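Local coordinates for protein ubiquitin-like-conjugating enzyme ATG10 (Saccharomyces cerevisiae, PDB 4EBR) that acts as an E2-like enzyme of autophagy that catalyses the conjugation of ATG12 to ATG5, at residues H32-K37 with E66-Y71; S15-D18 with F22-W25. All blocks are in the same frame, centred on the assembly; numbering follows the deposited sequence.

Contact 1 of 2, residues H32-K37 with E66-Y71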
loop_
_atom_site.group_PDB
_atom_site.type_symbol
_atom_site.label_atom_id
_atom_site.label_comp_id
_atom_site.label_asym_id
_atom_site.label_seq_id
_atom_site.Cartn_x
_atom_site.Cartn_y
_atom_site.Cartn_z
ATOM N N HIS A 32 -16.027 -16.791 0.777
ATOM C CA HIS A 32 -16.794 -16.130 1.827
ATOM C C HIS A 32 -16.902 -14.663 1.556
ATOM O O HIS A 32 -15.884 -13.995 1.391
ATOM C CB HIS A 32 -16.108 -16.272 3.170
ATOM C CG HIS A 32 -16.111 -17.659 3.708
ATOM N ND1 HIS A 32 -17.022 -18.084 4.650
ATOM C CD2 HIS A 32 -15.309 -18.715 3.451
ATOM C CE1 HIS A 32 -16.782 -19.348 4.950
ATOM N NE2 HIS A 32 -15.748 -19.756 4.236
ATOM N N LEU A 33 -18.117 -14.128 1.590
ATOM C CA LEU A 33 -18.306 -12.690 1.451
ATOM C C LEU A 33 -18.407 -12.057 2.837
ATOM O O LEU A 33 -19.217 -12.478 3.663
ATOM C CB LEU A 33 -19.566 -12.388 0.639
ATOM C CG LEU A 33 -19.447 -11.280 -0.411
ATOM C CD1 LEU A 33 -18.142 -11.407 -1.181
ATOM C CD2 LEU A 33 -20.638 -11.308 -1.357
ATOM N N ASN A 34 -17.575 -11.050 3.087
ATOM C CA ASN A 34 -17.503 -10.423 4.399
ATOM C C ASN A 34 -18.858 -9.846 4.768
ATOM O O ASN A 34 -19.719 -9.698 3.904
ATOM C CB ASN A 34 -16.379 -9.385 4.496
ATOM C CG ASN A 34 -16.629 -8.156 3.661
ATOM O OD1 ASN A 34 -17.709 -7.963 3.110
ATOM N ND2 ASN A 34 -15.619 -7.299 3.564
ATOM N N ASP A 35 -19.062 -9.552 6.045
ATOM C CA ASP A 35 -20.366 -9.098 6.513
ATOM C C ASP A 35 -20.956 -7.958 5.682
ATOM O O ASP A 35 -22.160 -7.931 5.449
ATOM C CB ASP A 35 -20.302 -8.709 7.990
ATOM C CG ASP A 35 -20.471 -9.903 8.912
ATOM O OD1 ASP A 35 -19.965 -9.851 10.057
ATOM O OD2 ASP A 35 -21.123 -10.886 8.492
ATOM N N GLU A 36 -20.113 -7.041 5.212
ATOM C CA GLU A 36 -20.607 -5.893 4.452
ATOM C C GLU A 36 -20.768 -6.161 2.959
ATOM O O GLU A 36 -21.128 -5.253 2.210
ATOM C CB GLU A 36 -19.693 -4.676 4.641
ATOM C CG GLU A 36 -19.606 -4.164 6.060
ATOM C CD GLU A 36 -20.964 -3.766 6.642
ATOM O OE1 GLU A 36 -21.823 -3.291 5.860
ATOM O OE2 GLU A 36 -21.169 -3.927 7.879
ATOM N N LYS A 37 -20.471 -7.395 2.538
ATOM C CA LYS A 37 -20.333 -7.766 1.121
ATOM C C LYS A 37 -19.305 -6.854 0.433
ATOM O O LYS A 37 -19.376 -6.569 -0.754
ATOM C CB LYS A 37 -21.678 -7.719 0.403
ATOM C CG LYS A 37 -22.872 -8.239 1.226
ATOM C CD LYS A 37 -22.865 -9.750 1.356
ATOM C CE LYS A 37 -24.278 -10.312 1.253
ATOM N NZ LYS A 37 -25.153 -9.760 2.318
ATOM N N GLU A 66 -4.433 -18.186 0.438
ATOM C CA GLU A 66 -5.633 -17.458 0.752
ATOM C C GLU A 66 -5.619 -16.121 0.040
ATOM O O GLU A 66 -4.614 -15.408 0.080
ATOM C CB GLU A 66 -5.771 -17.284 2.266
ATOM C CG GLU A 66 -5.840 -18.614 2.994
ATOM C CD GLU A 66 -6.151 -18.499 4.489
ATOM O OE1 GLU A 66 -6.695 -19.483 5.057
ATOM O OE2 GLU A 66 -5.845 -17.447 5.099
ATOM N N LEU A 67 -6.724 -15.784 -0.620
ATOM C CA LEU A 67 -6.833 -14.496 -1.297
ATOM C C LEU A 67 -7.947 -13.684 -0.687
ATOM O O LEU A 67 -9.088 -14.152 -0.626
ATOM C CB LEU A 67 -7.160 -14.682 -2.770
ATOM C CG LEU A 67 -6.278 -15.596 -3.606
ATOM C CD1 LEU A 67 -6.742 -15.482 -5.049
ATOM C CD2 LEU A 67 -4.820 -15.219 -3.475
ATOM N N TYR A 68 -7.633 -12.470 -0.239
ATOM C CA TYR A 68 -8.685 -11.579 0.217
ATOM C C TYR A 68 -8.837 -10.430 -0.782
ATOM O O TYR A 68 -7.915 -9.634 -0.971
ATOM C CB TYR A 68 -8.374 -11.069 1.618
ATOM C CG TYR A 68 -9.545 -10.442 2.349
ATOM C CD1 TYR A 68 -10.855 -10.789 2.053
ATOM C CD2 TYR A 68 -9.338 -9.504 3.337
ATOM C CE1 TYR A 68 -11.924 -10.208 2.729
ATOM C CE2 TYR A 68 -10.395 -8.925 4.018
ATOM C CZ TYR A 68 -11.680 -9.278 3.709
ATOM O OH TYR A 68 -12.714 -8.691 4.401
ATOM N N LEU A 69 -9.992 -10.364 -1.439
ATOM C CA LEU A 69 -10.278 -9.307 -2.411
ATOM C C LEU A 69 -10.974 -8.188 -1.681
ATOM O O LEU A 69 -12.066 -8.370 -1.151
ATOM C CB LEU A 69 -11.209 -9.814 -3.510
ATOM C CG LEU A 69 -10.652 -10.792 -4.541
ATOM C CD1 LEU A 69 -10.384 -12.157 -3.942
ATOM C CD2 LEU A 69 -11.621 -10.903 -5.699
ATOM N N THR A 70 -10.343 -7.030 -1.623
ATOM C CA THR A 70 -10.918 -5.922 -0.889
ATOM C C THR A 70 -10.851 -4.661 -1.717
ATOM O O THR A 70 -10.283 -4.632 -2.810
ATOM C CB THR A 70 -10.140 -5.645 0.395
ATOM O OG1 THR A 70 -8.831 -5.191 0.052
ATOM C CG2 THR A 70 -9.990 -6.905 1.203
ATOM N N TYR A 71 -11.404 -3.596 -1.161
ATOM C CA TYR A 71 -11.425 -2.332 -1.842
ATOM C C TYR A 71 -10.582 -1.340 -1.060
ATOM O O TYR A 71 -10.692 -1.247 0.156
ATOM C CB TYR A 71 -12.871 -1.855 -1.978
ATOM C CG TYR A 71 -13.013 -0.513 -2.658
ATOM C CD1 TYR A 71 -12.954 -0.408 -4.042
ATOM C CD2 TYR A 71 -13.211 0.649 -1.915
ATOM C CE1 TYR A 71 -13.077 0.826 -4.682
ATOM C CE2 TYR A 71 -13.351 1.891 -2.540
ATOM C CZ TYR A 71 -13.279 1.978 -3.926
ATOM O OH TYR A 71 -13.404 3.203 -4.555
#

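Contact 2 of 2, residues S15-D18 with F22-W25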
loop_
_atom_site.group_PDB
_atom_site.type_symbol
_atom_site.label_atom_id
_atom_site.label_comp_id
_atom_site.label_asym_id
_atom_site.label_seq_id
_atom_site.Cartn_x
_atom_site.Cartn_y
_atom_site.Cartn_z
ATOM N N SER A 15 -22.164 -9.256 -7.474
ATOM C CA SER A 15 -22.539 -9.864 -8.736
ATOM C C SER A 15 -21.579 -11.000 -9.118
ATOM O O SER A 15 -21.999 -12.058 -9.578
ATOM C CB SER A 15 -22.582 -8.798 -9.821
ATOM O OG SER A 15 -22.493 -9.391 -11.095
ATOM N N LEU A 16 -20.289 -10.783 -8.908
ATOM C CA LEU A 16 -19.290 -11.799 -9.206
ATOM C C LEU A 16 -19.508 -13.064 -8.373
ATOM O O LEU A 16 -19.473 -14.184 -8.890
ATOM C CB LEU A 16 -17.907 -11.242 -8.918
ATOM C CG LEU A 16 -16.726 -11.800 -9.686
ATOM C CD1 LEU A 16 -17.025 -11.753 -11.163
ATOM C CD2 LEU A 16 -15.540 -10.931 -9.367
ATOM N N TYR A 17 -19.724 -12.871 -7.075
ATOM C CA TYR A 17 -20.034 -13.960 -6.163
ATOM C C TYR A 17 -21.252 -14.744 -6.656
ATOM O O TYR A 17 -21.298 -15.967 -6.557
ATOM C CB TYR A 17 -20.310 -13.382 -4.773
ATOM C CG TYR A 17 -20.636 -14.392 -3.691
ATOM C CD1 TYR A 17 -19.628 -14.995 -2.959
ATOM C CD2 TYR A 17 -21.957 -14.717 -3.377
ATOM C CE1 TYR A 17 -19.918 -15.909 -1.955
ATOM C CE2 TYR A 17 -22.260 -15.633 -2.366
ATOM C CZ TYR A 17 -21.234 -16.227 -1.665
ATOM O OH TYR A 17 -21.498 -17.137 -0.663
ATOM N N ASP A 18 -22.237 -14.039 -7.194
ATOM C CA ASP A 18 -23.463 -14.698 -7.616
ATOM C C ASP A 18 -23.262 -15.596 -8.823
ATOM O O ASP A 18 -23.877 -16.642 -8.917
ATOM C CB ASP A 18 -24.573 -13.682 -7.870
ATOM C CG ASP A 18 -25.158 -13.141 -6.583
ATOM O OD1 ASP A 18 -25.110 -13.874 -5.568
ATOM O OD2 ASP A 18 -25.657 -11.991 -6.584
ATOM N N PHE A 22 -16.264 -18.335 -8.794
ATOM C CA PHE A 22 -15.303 -18.878 -7.846
ATOM C C PHE A 22 -15.732 -20.250 -7.271
ATOM O O PHE A 22 -14.898 -21.130 -7.020
ATOM C CB PHE A 22 -14.981 -17.857 -6.755
ATOM C CG PHE A 22 -14.379 -16.569 -7.279
ATOM C CD1 PHE A 22 -15.015 -15.356 -7.077
ATOM C CD2 PHE A 22 -13.172 -16.581 -7.966
ATOM C CE1 PHE A 22 -14.462 -14.181 -7.548
ATOM C CE2 PHE A 22 -12.602 -15.401 -8.444
ATOM C CZ PHE A 22 -13.247 -14.201 -8.237
ATOM N N HIS A 23 -17.033 -20.437 -7.084
ATOM C CA HIS A 23 -17.547 -21.692 -6.542
ATOM C C HIS A 23 -17.281 -22.892 -7.452
ATOM O O HIS A 23 -17.034 -23.998 -6.979
ATOM C CB HIS A 23 -19.043 -21.579 -6.266
ATOM C CG HIS A 23 -19.399 -20.434 -5.374
ATOM N ND1 HIS A 23 -19.233 -19.119 -5.751
ATOM C CD2 HIS A 23 -19.900 -20.405 -4.117
ATOM C CE1 HIS A 23 -19.628 -18.330 -4.769
ATOM N NE2 HIS A 23 -20.034 -19.085 -3.763
ATOM N N ASN A 24 -17.332 -22.672 -8.756
ATOM C CA ASN A 24 -17.112 -23.753 -9.701
ATOM C C ASN A 24 -15.666 -23.804 -10.162
ATOM O O ASN A 24 -15.292 -24.625 -10.997
ATOM C CB ASN A 24 -18.045 -23.606 -10.904
ATOM C CG ASN A 24 -19.496 -23.511 -10.497
ATOM O OD1 ASN A 24 -19.970 -24.272 -9.646
ATOM N ND2 ASN A 24 -20.211 -22.561 -11.091
ATOM N N TRP A 25 -14.855 -22.903 -9.637
ATOM C CA TRP A 25 -13.442 -22.903 -9.953
ATOM C C TRP A 25 -12.818 -24.091 -9.236
ATOM O O TRP A 25 -13.034 -24.277 -8.038
ATOM C CB TRP A 25 -12.836 -21.601 -9.472
ATOM C CG TRP A 25 -11.412 -21.436 -9.806
ATOM C CD1 TRP A 25 -10.695 -22.148 -10.720
ATOM C CD2 TRP A 25 -10.506 -20.493 -9.221
ATOM N NE1 TRP A 25 -9.393 -21.698 -10.741
ATOM C CE2 TRP A 25 -9.253 -20.685 -9.829
ATOM C CE3 TRP A 25 -10.638 -19.501 -8.248
ATOM C CZ2 TRP A 25 -8.134 -19.928 -9.492
ATOM C CZ3 TRP A 25 -9.531 -18.748 -7.916
ATOM C CH2 TRP A 25 -8.294 -18.963 -8.538
#

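Contact 1 of 2, residues H32-K37 with E66-Y71
Asn-34 and Tyr-68 carry this contact between them, and its substance is polar. The amide nitrogen ND2 of Asn-34 donates to the phenol oxygen OH of Tyr-68 over 3.3 Å, a weak hydrogen bond with an N-H to acceptor angle of 155°. The two side chains cross at about a right angle, and the amide plane stands at 79° to the phenol plane. With the planes so steep the amide does not stack on the ring; ND2 reaches the hydroxyl and not the ring carbons. The other end of the amide is taken up locally: Asn-34 OD1 accepts a hydrogen bond from the backbone N of Gly-39 and a weak one from that of Asp-38. This grip on the oxygen leaves ND2 turned toward Tyr-68.

Beyond the bond little else touches. Asn-34 CB lies 3.7 Å from Tyr-68 OH, and within the strand the methyl CG2 of Thr-70, two residues along, packs over one face of the phenol ring, near its rim.

Backbone bonding shapes the donor side. Asn-34 opens a type I beta turn, closed by Lys-37 N bonding to Asn-34 O at 2.8 Å. The turn lies in the connection of the beta hairpin 28-33/40-44, whose backbone N-H groups hold Asn-34 OD1. The chi1 of 69° tucks Asn-34 CG between its own N and carbonyl carbon, which keeps OD1 close to the turn.

The contact lies at the surface, away from the active-site Cys-135, where Tyr-68 reaches across the sheet past strand 40-44. That strand separates 28-33 from 63-72, and all three run antiparallel to their neighbours. Leu-67 and Leu-69 pack on helix 152-164 from one face of the sheet, Tyr-68 being on the other, while Leu-33 rests on Leu-13 of helix 6-18.

Contact 2 of 2, residues S15-D18 with F22-W25
Tyr-17, in the last turn of helix 6-18, meets His-23 of the following loop as a T-shaped aromatic pair. With CG anti to the backbone N (chi1 -179°), the phenol ring extends from CB away from the helix backbone and lays one face toward the imidazole. The first ring atom, CG, has Leu-33 CD2 packed over it, on the face away from His-23, so the ring is held between strand and loop. Next, Tyr-17 CD1 lies 3.8 Å from His-23 CE1. One atom further, Tyr-17 CE1 is 3.7 Å from His-23 NE2, and CZ keeps the same spacing to that nitrogen. At the tip, Tyr-17 OH stands 3.9 Å from His-23 NE2, too far for the hydroxyl to bond there. The imidazole presents its CE1-NE2 edge to one face of the phenol ring, toward the rim; the ring centroids are 4.8 Å apart and the planes meet at 78°. The same His-23 CE1 also comes to 3.4 Å from the backbone O of Tyr-17, a contact of the ring with the helix end and not a hydrogen bond.

A second, apolar pair lies deeper. Leu-16 CD2 and CG both touch Phe-22 CE1, the methyl at 3.9 Å, approaching the ring obliquely. Trp-25 CE3 lies at the edge of the Phe-22 ring, in its plane. Beyond the pair, Leu-16 packs on Leu-152 and Val-156 of helix 152-164, and Phe-22 on Val-31, Leu-40 and Leu-42 of the sheet.

No hydrogen bond joins the two segments; the short helix-to-strand loop folds back on the helix it leaves. The arrangement belongs to the amino-terminal helix of this E2-like alpha+beta fold, laid against an antiparallel sheet by apolar side chains.

Overall arrangement
Followed from the N terminus, helix 6-18 comes first, and contact 2 closes the short loop behind it, bringing residues 22-25 back on the last helical turn. The chain then enters strand 28-33, turns through residues 34-39 into strand 40-44, and returns as strand 63-72, where contact 1 closes a larger loop that includes the unmodelled residues 51-60. The two are in series, neither nesting nor crossing, with centres about 13 Å apart. They touch where the end of the helix meets strand 28-33. Contact 2 thus joins helix to outgoing loop, and contact 1 ties the first hairpin to the third strand.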